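Local coordinates for protein putative DNA helicase (Lactobacillus plantarum, PDB 3DMN) that is a putative DNA helicase whose C-terminal domain, related to UvrD-like helicases, probably helps couple ATP hydrolysis to movement along DNA, at residues Q125-L137 / G154-A166. Sequence-based numbering, arbitrary orientation.
With ACT (acetate ion), chain B; EDO (1,2-ethanediol), chain N.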
ATOM      1  N   GLN A 125       0.536 -12.010  -6.653  1.00 28.40           N
ATOM      2  CA  GLN A 125       0.706 -12.475  -8.031  1.00 29.52           C
ATOM      3  C   GLN A 125      -0.612 -12.346  -8.783  1.00 30.46           C
ATOM      4  O   GLN A 125      -0.627 -11.893  -9.939  1.00 30.50           O
ATOM      5  CB  GLN A 125       1.155 -13.935  -7.948  1.00 29.92           C
ATOM      6  CG  GLN A 125       1.384 -14.577  -9.203  1.00 33.94           C
ATOM      7  CD  GLN A 125       1.847 -15.993  -8.925  1.00 41.32           C
ATOM      8  OE1 GLN A 125       2.976 -16.202  -8.488  1.00 45.19           O
ATOM      9  NE2 GLN A 125       0.945 -16.953  -9.086  1.00 46.09           N
ATOM     10  N   GLU A 126      -1.717 -12.722  -8.138  1.00 30.55           N
ATOM     11  CA  GLU A 126      -2.987 -12.698  -8.853  1.00 32.78           C
ATOM     12  C   GLU A 126      -3.354 -11.287  -9.275  1.00 31.60           C
ATOM     13  O   GLU A 126      -3.876 -11.079 -10.385  1.00 32.96           O
ATOM     14  CB  GLU A 126      -4.101 -13.281  -7.998  1.00 33.79           C
ATOM     15  CG  GLU A 126      -5.333 -13.449  -8.872  1.00 39.53           C
ATOM     16  CD  GLU A 126      -6.436 -14.173  -8.184  1.00 46.40           C
ATOM     17  OE1 GLU A 126      -6.215 -14.672  -7.055  1.00 49.13           O
ATOM     18  OE2 GLU A 126      -7.530 -14.216  -8.785  1.00 49.46           O
ATOM     19  N   ASN A 127      -3.093 -10.331  -8.388  1.00 30.09           N
ATOM     20  CA  ASN A 127      -3.512  -8.950  -8.625  1.00 29.75           C
ATOM     21  C   ASN A 127      -2.563  -8.171  -9.532  1.00 30.22           C
ATOM     22  O   ASN A 127      -2.994  -7.179 -10.199  1.00 31.63           O
ATOM     23  CB  ASN A 127      -3.660  -8.197  -7.285  1.00 28.44           C
ATOM     24  CG  ASN A 127      -4.984  -8.506  -6.602  1.00 32.49           C
ATOM     25  OD1 ASN A 127      -5.049  -8.608  -5.363  1.00 40.71           O
ATOM     26  ND2 ASN A 127      -6.036  -8.597  -7.389  1.00 28.89           N
ATOM     27  N   TYR A 128      -1.274  -8.541  -9.514  1.00 30.27           N
ATOM     28  CA  TYR A 128      -0.299  -7.787 -10.272  1.00 30.46           C
ATOM     29  C   TYR A 128       0.609  -8.765 -10.985  1.00 31.11           C
ATOM     30  O   TYR A 128       1.753  -8.952 -10.587  1.00 30.85           O
ATOM     31  CB  TYR A 128       0.487  -6.856  -9.326  1.00 31.39           C
ATOM     32  CG  TYR A 128      -0.383  -5.796  -8.699  1.00 31.77           C
ATOM     33  CD1 TYR A 128      -0.663  -4.585  -9.375  1.00 29.39           C
ATOM     34  CD2 TYR A 128      -0.917  -5.969  -7.421  1.00 30.74           C
ATOM     35  CE1 TYR A 128      -1.474  -3.615  -8.799  1.00 30.63           C
ATOM     36  CE2 TYR A 128      -1.755  -4.976  -6.817  1.00 31.04           C
ATOM     37  CZ  TYR A 128      -2.013  -3.799  -7.516  1.00 30.95           C
ATOM     38  OH  TYR A 128      -2.820  -2.827  -6.925  1.00 32.09           O
ATOM     39  N   GLN A 129       0.085  -9.353 -12.075  1.00 31.62           N
ATOM     40  CA  GLN A 129       0.734 -10.417 -12.779  1.00 33.63           C
ATOM     41  C   GLN A 129       1.315  -9.925 -14.108  1.00 32.29           C
ATOM     42  O   GLN A 129       2.336 -10.419 -14.574  1.00 32.43           O
ATOM     43  CB  GLN A 129      -0.331 -11.500 -13.087  1.00 35.02           C
ATOM     44  CG  GLN A 129       0.081 -12.561 -14.059  1.00 41.13           C
ATOM     45  CD  GLN A 129       0.824 -13.672 -13.372  1.00 48.48           C
ATOM     46  OE1 GLN A 129       0.226 -14.473 -12.640  1.00 50.81           O
ATOM     47  NE2 GLN A 129       2.125 -13.741 -13.598  1.00 50.85           N
ATOM     48  N   ARG A 130       0.674  -8.922 -14.703  1.00 30.50           N
ATOM     49  CA  ARG A 130       0.978  -8.579 -16.087  1.00 30.88           C
ATOM     50  C   ARG A 130       1.972  -7.453 -16.177  1.00 29.03           C
ATOM     51  O   ARG A 130       1.947  -6.526 -15.367  1.00 29.11           O
ATOM     52  CB  ARG A 130      -0.305  -8.163 -16.836  1.00 30.43           C
ATOM     53  CG  ARG A 130      -1.344  -9.246 -16.827  1.00 31.17           C
ATOM     54  CD  ARG A 130      -2.484  -8.884 -17.786  1.00 29.95           C
ATOM     55  NE  ARG A 130      -2.059  -8.807 -19.176  1.00 31.37           N
ATOM     56  CZ  ARG A 130      -1.873  -9.841 -19.983  1.00 32.44           C
ATOM     57  NH1 ARG A 130      -2.070 -11.098 -19.537  1.00 32.97           N
ATOM     58  NH2 ARG A 130      -1.505  -9.626 -21.242  1.00 32.91           N
ATOM     59  N   GLU A 131       2.825  -7.504 -17.209  1.00 28.84           N
ATOM     60  CA  GLU A 131       3.741  -6.408 -17.464  1.00 28.48           C
ATOM     61  C   GLU A 131       3.012  -5.086 -17.592  1.00 28.38           C
ATOM     62  O   GLU A 131       3.530  -4.040 -17.165  1.00 28.12           O
ATOM     63  CB  GLU A 131       4.578  -6.638 -18.703  1.00 30.46           C
ATOM     64  CG  GLU A 131       5.575  -7.771 -18.487  1.00 32.46           C
ATOM     65  CD  GLU A 131       6.669  -7.403 -17.479  1.00 34.22           C
ATOM     66  OE1 GLU A 131       7.384  -6.409 -17.698  1.00 34.57           O
ATOM     67  OE2 GLU A 131       6.770  -8.115 -16.469  1.00 38.12           O
ATOM     68  N   ASP A 132       1.819  -5.142 -18.156  1.00 27.49           N
ATOM     69  CA  ASP A 132       1.059  -3.908 -18.340  1.00 27.32           C
ATOM     70  C   ASP A 132       0.600  -3.297 -17.033  1.00 27.67           C
ATOM     71  O   ASP A 132       0.160  -2.132 -17.047  1.00 28.64           O
ATOM     72  CB  ASP A 132      -0.148  -4.153 -19.268  1.00 26.75           C
ATOM     73  CG  ASP A 132      -0.744  -2.855 -19.772  1.00 27.24           C
ATOM     74  OD1 ASP A 132      -0.002  -2.177 -20.517  1.00 27.96           O
ATOM     75  OD2 ASP A 132      -1.927  -2.554 -19.452  1.00 27.34           O
ATOM     76  N   GLU A 133       0.631  -4.075 -15.941  1.00 25.77           N
ATOM     77  CA  GLU A 133       0.219  -3.588 -14.608  1.00 26.67           C
ATOM     78  C   GLU A 133       1.369  -2.896 -13.856  1.00 27.44           C
ATOM     79  O   GLU A 133       1.169  -2.448 -12.740  1.00 28.55           O
ATOM     80  CB  GLU A 133      -0.356  -4.742 -13.777  1.00 27.03           C
ATOM     81  CG  GLU A 133      -1.772  -5.040 -14.301  1.00 28.49           C
ATOM     82  CD  GLU A 133      -2.384  -6.287 -13.716  1.00 32.97           C
ATOM     83  OE1 GLU A 133      -1.657  -7.292 -13.529  1.00 34.48           O
ATOM     84  OE2 GLU A 133      -3.619  -6.258 -13.476  1.00 32.24           O
ATOM     85  N   ARG A 134       2.573  -2.859 -14.438  1.00 27.97           N
ATOM     86  CA  ARG A 134       3.687  -2.175 -13.739  1.00 28.23           C
ATOM     87  C   ARG A 134       3.345  -0.704 -13.487  1.00 27.92           C
ATOM     88  O   ARG A 134       3.650  -0.148 -12.397  1.00 28.58           O
ATOM     89  CB  ARG A 134       4.964  -2.263 -14.573  1.00 28.08           C
ATOM     90  CG  ARG A 134       5.594  -3.652 -14.503  1.00 28.12           C
ATOM     91  CD  ARG A 134       6.902  -3.693 -15.257  1.00 26.86           C
ATOM     92  NE  ARG A 134       7.413  -5.059 -15.189  1.00 28.27           N
ATOM     93  CZ  ARG A 134       8.036  -5.585 -14.138  1.00 30.41           C
ATOM     94  NH1 ARG A 134       8.298  -4.829 -13.058  1.00 30.05           N
ATOM     95  NH2 ARG A 134       8.381  -6.879 -14.177  1.00 29.65           N
ATOM     96  N   GLN A 135       2.729  -0.052 -14.477  1.00 28.59           N
ATOM     97  CA  GLN A 135       2.449   1.393 -14.346  1.00 29.02           C
ATOM     98  C   GLN A 135       1.517   1.613 -13.146  1.00 29.14           C
ATOM     99  O   GLN A 135       1.731   2.508 -12.323  1.00 29.03           O
ATOM    100  CB  GLN A 135       1.804   1.926 -15.621  1.00 30.77           C
ATOM    101  CG  GLN A 135       1.448   3.386 -15.524  1.00 34.30           C
ATOM    102  CD  GLN A 135       2.688   4.237 -15.301  1.00 39.47           C
ATOM    103  OE1 GLN A 135       3.729   4.002 -15.911  1.00 41.28           O
ATOM    104  NE2 GLN A 135       2.574   5.232 -14.441  1.00 44.92           N
ATOM    105  N   LEU A 136       0.484   0.777 -13.047  1.00 28.43           N
ATOM    106  CA  LEU A 136      -0.448   0.857 -11.905  1.00 29.03           C
ATOM    107  C   LEU A 136       0.257   0.654 -10.562  1.00 28.46           C
ATOM    108  O   LEU A 136       0.088   1.466  -9.644  1.00 27.61           O
ATOM    109  CB  LEU A 136      -1.561  -0.186 -12.087  1.00 29.21           C
ATOM    110  CG  LEU A 136      -2.518  -0.269 -10.898  1.00 31.83           C
ATOM    111  CD1 LEU A 136      -3.340   0.992 -10.780  1.00 33.64           C
ATOM    112  CD2 LEU A 136      -3.445  -1.490 -11.064  1.00 33.41           C
ATOM    113  N   LEU A 137       1.037  -0.425 -10.432  1.00 27.95           N
ATOM    114  CA  LEU A 137       1.678  -0.700  -9.164  1.00 28.06           C
ATOM    115  C   LEU A 137       2.654   0.412  -8.810  1.00 28.06           C
ATOM    116  O   LEU A 137       2.695   0.856  -7.662  1.00 27.97           O
ATOM    117  CB  LEU A 137       2.388  -2.060  -9.219  1.00 27.39           C
ATOM    118  CG  LEU A 137       3.030  -2.514  -7.918  1.00 28.66           C
ATOM    119  CD1 LEU A 137       1.986  -2.632  -6.796  1.00 27.53           C
ATOM    120  CD2 LEU A 137       3.728  -3.857  -8.172  1.00 31.02           C
ATOM    121  N   GLY A 154      -0.497 -14.681  -0.355  1.00 26.87           N
ATOM    122  CA  GLY A 154      -0.068 -15.803  -1.183  1.00 28.31           C
ATOM    123  C   GLY A 154       1.380 -15.628  -1.553  1.00 29.41           C
ATOM    124  O   GLY A 154       2.283 -16.000  -0.806  1.00 29.07           O
ATOM    125  N   SER A 155       1.607 -15.013  -2.716  1.00 29.57           N
ATOM    126  CA  SER A 155       2.958 -14.738  -3.206  1.00 29.03           C
ATOM    127  C   SER A 155       3.080 -13.284  -3.576  1.00 29.44           C
ATOM    128  O   SER A 155       2.099 -12.670  -3.973  1.00 29.49           O
ATOM    129  CB  SER A 155       3.269 -15.536  -4.474  1.00 29.42           C
ATOM    130  OG  SER A 155       3.380 -16.936  -4.162  1.00 31.86           O
ATOM    131  N   LEU A 156       4.288 -12.756  -3.436  1.00 28.60           N
ATOM    132  CA  LEU A 156       4.531 -11.378  -3.864  1.00 29.01           C
ATOM    133  C   LEU A 156       4.363 -11.250  -5.379  1.00 29.11           C
ATOM    134  O   LEU A 156       4.724 -12.141  -6.149  1.00 30.21           O
ATOM    135  CB  LEU A 156       5.937 -10.946  -3.429  1.00 28.63           C
ATOM    136  CG  LEU A 156       6.259  -9.458  -3.576  1.00 29.53           C
ATOM    137  CD1 LEU A 156       5.355  -8.555  -2.720  1.00 29.39           C
ATOM    138  CD2 LEU A 156       7.748  -9.247  -3.235  1.00 30.45           C
ATOM    139  N   SER A 157       3.849 -10.085  -5.813  1.00 29.06           N
ATOM    140  CA  SER A 157       3.738  -9.827  -7.249  1.00 29.30           C
ATOM    141  C   SER A 157       5.075 -10.145  -7.953  1.00 27.87           C
ATOM    142  O   SER A 157       6.135  -9.653  -7.523  1.00 29.69           O
ATOM    143  CB  SER A 157       3.425  -8.344  -7.472  1.00 28.77           C
ATOM    144  OG  SER A 157       3.621  -8.086  -8.870  1.00 30.08           O
ATOM    145  N   PRO A 158       5.022 -10.851  -9.081  1.00 29.52           N
ATOM    146  CA  PRO A 158       6.255 -11.106  -9.847  1.00 29.78           C
ATOM    147  C   PRO A 158       6.837  -9.816 -10.424  1.00 30.01           C
ATOM    148  O   PRO A 158       8.023  -9.777 -10.782  1.00 30.42           O
ATOM    149  CB  PRO A 158       5.781 -12.012 -10.982  1.00 31.64           C
ATOM    150  CG  PRO A 158       4.294 -11.686 -11.154  1.00 31.24           C
ATOM    151  CD  PRO A 158       3.859 -11.524  -9.703  1.00 28.97           C
ATOM    152  N   LEU A 159       6.009  -8.786 -10.511  1.00 28.10           N
ATOM    153  CA  LEU A 159       6.505  -7.507 -11.042  1.00 27.17           C
ATOM    154  C   LEU A 159       7.584  -6.931 -10.103  1.00 28.07           C
ATOM    155  O   LEU A 159       8.330  -6.042 -10.500  1.00 28.47           O
ATOM    156  CB  LEU A 159       5.354  -6.513 -11.254  1.00 28.70           C
ATOM    157  CG  LEU A 159       4.218  -7.072 -12.130  1.00 27.54           C
ATOM    158  CD1 LEU A 159       3.149  -5.975 -12.266  1.00 28.76           C
ATOM    159  CD2 LEU A 159       4.773  -7.526 -13.517  1.00 29.15           C
ATOM    160  N   LEU A 160       7.558  -7.385  -8.840  1.00 27.99           N
ATOM    161  CA  LEU A 160       8.515  -6.879  -7.850  1.00 28.46           C
ATOM    162  C   LEU A 160       9.800  -7.680  -7.821  1.00 29.01           C
ATOM    163  O   LEU A 160      10.760  -7.282  -7.140  1.00 29.27           O
ATOM    164  CB  LEU A 160       7.879  -6.761  -6.455  1.00 27.82           C
ATOM    165  CG  LEU A 160       6.687  -5.770  -6.401  1.00 28.15           C
ATOM    166  CD1 LEU A 160       6.025  -5.860  -5.019  1.00 29.93           C
ATOM    167  CD2 LEU A 160       7.154  -4.345  -6.689  1.00 28.61           C
ATOM    168  N   ALA A 161       9.862  -8.769  -8.606  1.00 28.42           N
ATOM    169  CA  ALA A 161      11.052  -9.650  -8.562  1.00 28.64           C
ATOM    170  C   ALA A 161      12.308  -8.874  -8.990  1.00 28.77           C
ATOM    171  O   ALA A 161      13.393  -9.115  -8.483  1.00 30.01           O
ATOM    172  CB  ALA A 161      10.849 -10.888  -9.446  1.00 30.35           C
ATOM    173  N   ARG A 162      12.149  -7.961  -9.929  1.00 28.40           N
ATOM    174  CA  ARG A 162      13.293  -7.227 -10.484  1.00 29.87           C
ATOM    175  C   ARG A 162      13.863  -6.224  -9.509  1.00 29.92           C
ATOM    176  O   ARG A 162      14.988  -5.772  -9.692  1.00 32.54           O
ATOM    177  CB  ARG A 162      12.936  -6.518 -11.793  1.00 28.55           C
ATOM    178  CG  ARG A 162      11.972  -5.309 -11.689  1.00 29.50           C
ATOM    179  CD  ARG A 162      11.682  -4.707 -13.077  1.00 29.29           C
ATOM    180  NE  ARG A 162      12.926  -4.541 -13.867  1.00 36.22           N
ATOM    181  CZ  ARG A 162      13.795  -3.553 -13.668  1.00 37.88           C
ATOM    182  NH1 ARG A 162      13.584  -2.647 -12.722  1.00 38.48           N
ATOM    183  NH2 ARG A 162      14.897  -3.460 -14.407  1.00 39.58           N
ATOM    184  N   VAL A 163      13.105  -5.861  -8.484  1.00 28.88           N
ATOM    185  CA  VAL A 163      13.594  -4.808  -7.556  1.00 29.09           C
ATOM    186  C   VAL A 163      14.771  -5.326  -6.743  1.00 29.90           C
ATOM    187  O   VAL A 163      14.741  -6.424  -6.229  1.00 30.57           O
ATOM    188  CB  VAL A 163      12.469  -4.331  -6.621  1.00 29.82           C
ATOM    189  CG1 VAL A 163      12.979  -3.252  -5.683  1.00 29.99           C
ATOM    190  CG2 VAL A 163      11.300  -3.777  -7.448  1.00 30.12           C
ATOM    191  N   ASN A 164      15.802  -4.497  -6.610  1.00 28.00           N
ATOM    192  CA  ASN A 164      16.962  -4.822  -5.813  1.00 29.01           C
ATOM    193  C   ASN A 164      16.521  -5.124  -4.377  1.00 28.96           C
ATOM    194  O   ASN A 164      15.870  -4.281  -3.723  1.00 28.98           O
ATOM    195  CB  ASN A 164      17.896  -3.604  -5.910  1.00 27.50           C
ATOM    196  CG  ASN A 164      19.229  -3.794  -5.225  1.00 28.60           C
ATOM    197  OD1 ASN A 164      19.379  -4.613  -4.304  1.00 30.57           O
ATOM    198  ND2 ASN A 164      20.203  -2.984  -5.631  1.00 28.16           N
ATOM    199  N   HIS A 165      16.904  -6.300  -3.866  1.00 29.81           N
ATOM    200  CA  HIS A 165      16.459  -6.675  -2.509  1.00 30.12           C
ATOM    201  C   HIS A 165      16.944  -5.727  -1.418  1.00 29.79           C
ATOM    202  O   HIS A 165      16.327  -5.655  -0.346  1.00 30.40           O
ATOM    203  CB  HIS A 165      16.875  -8.090  -2.146  1.00 31.36           C
ATOM    204  CG  HIS A 165      16.118  -9.145  -2.895  1.00 35.08           C
ATOM    205  ND1 HIS A 165      16.122 -10.473  -2.516  1.00 40.78           N
ATOM    206  CD2 HIS A 165      15.331  -9.068  -3.995  1.00 37.29           C
ATOM    207  CE1 HIS A 165      15.373 -11.169  -3.361  1.00 42.17           C
ATOM    208  NE2 HIS A 165      14.891 -10.341  -4.274  1.00 38.86           N
ATOM    209  N   ALA A 166      18.005  -4.977  -1.688  1.00 29.21           N
ATOM    210  CA  ALA A 166      18.503  -3.994  -0.718  1.00 27.78           C
ATOM    211  C   ALA A 166      17.506  -2.838  -0.449  1.00 28.12           C
ATOM    212  O   ALA A 166      17.598  -2.133   0.570  1.00 27.64           O
ATOM    213  CB  ALA A 166      19.832  -3.410  -1.202  1.00 28.16           C
TER
HETATM  214  C   ACT B   1      -1.080 -15.020  -5.259  1.00 14.08           C
HETATM  215  O   ACT B   1      -0.025 -14.427  -5.018  1.00 19.21           O
HETATM  216  OXT ACT B   1      -1.842 -14.673  -6.178  1.00 20.28           O
HETATM  217  CH3 ACT B   1      -1.357 -16.091  -4.395  1.00 14.73           C
HETATM  218  C1  EDO N 769       5.064 -16.639  -0.804  1.00 32.62           C
HETATM  219  O1  EDO N 769       5.473 -17.218  -2.054  1.00 30.92           O
HETATM  220  C2  EDO N 769       5.013 -17.599   0.374  1.00 32.57           C
HETATM  221  O2  EDO N 769       5.648 -17.001   1.511  1.00 40.83           O
HETATM  222  O   HOH W   1       3.179 -18.197  -6.542  1.00 26.48           O
HETATM  223  O   HOH W   2       7.562 -10.421 -14.049  1.00 43.90           O
HETATM  224  O   HOH W   3       9.974  -8.215 -12.082  1.00 16.59           O
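Leu159 pushes its side chain into the loop that leads to helix 134-141, and Arg134 lies across it. From Leu159 CB, 3.8 Å from Arg134 NH1, the chain runs to CG, close to the carbonyl oxygen of Tyr128, and there it forks. Leu159 CD1 settles 3.4 Å from Arg130 O, near Glu133 CB and Tyr128 CB; CD2 passes Glu131 OE2 and sits over one face of the Arg134 guanidinium, offset toward its rim. The backbone of Leu159 engages the same arginine: Arg134 NH1 gives a 2.8 Å hydrogen bond to Leu159 O, on a lone pair in the carbonyl plane, although the acceptor is tilted 27° from the guanidinium plane. Glu131 grips Arg134 side-on, OE1 taking NE and OE2 taking NH2, which fixes the rotation of the flat group. NH1 is also bonded to Ile18 O, and a water links NH2 with Pro158 O and Arg162 N. With chi1 at 167° swinging the hydroxyl away from its own N, Ser157 OG donates to Tyr128 O at 2.7 Å and accepts from Leu159 N. Pro158 CD packs 3.7 Å from Gln125 CA, and the CD2 methyls of Leu137 and Leu160 meet at 3.8 Å. At the outer end an acetate, probably from the crystallisation liquor, accepts from the backbone N of Gln125, Glu126 and Ser155. The serine's bond to Leu159 N forms an ST turn at the 3-10 segment after strand 147-153, tying two loops of a parallel-sheet domain consistent with the P-loop NTPase fold of UvrD-like helicases.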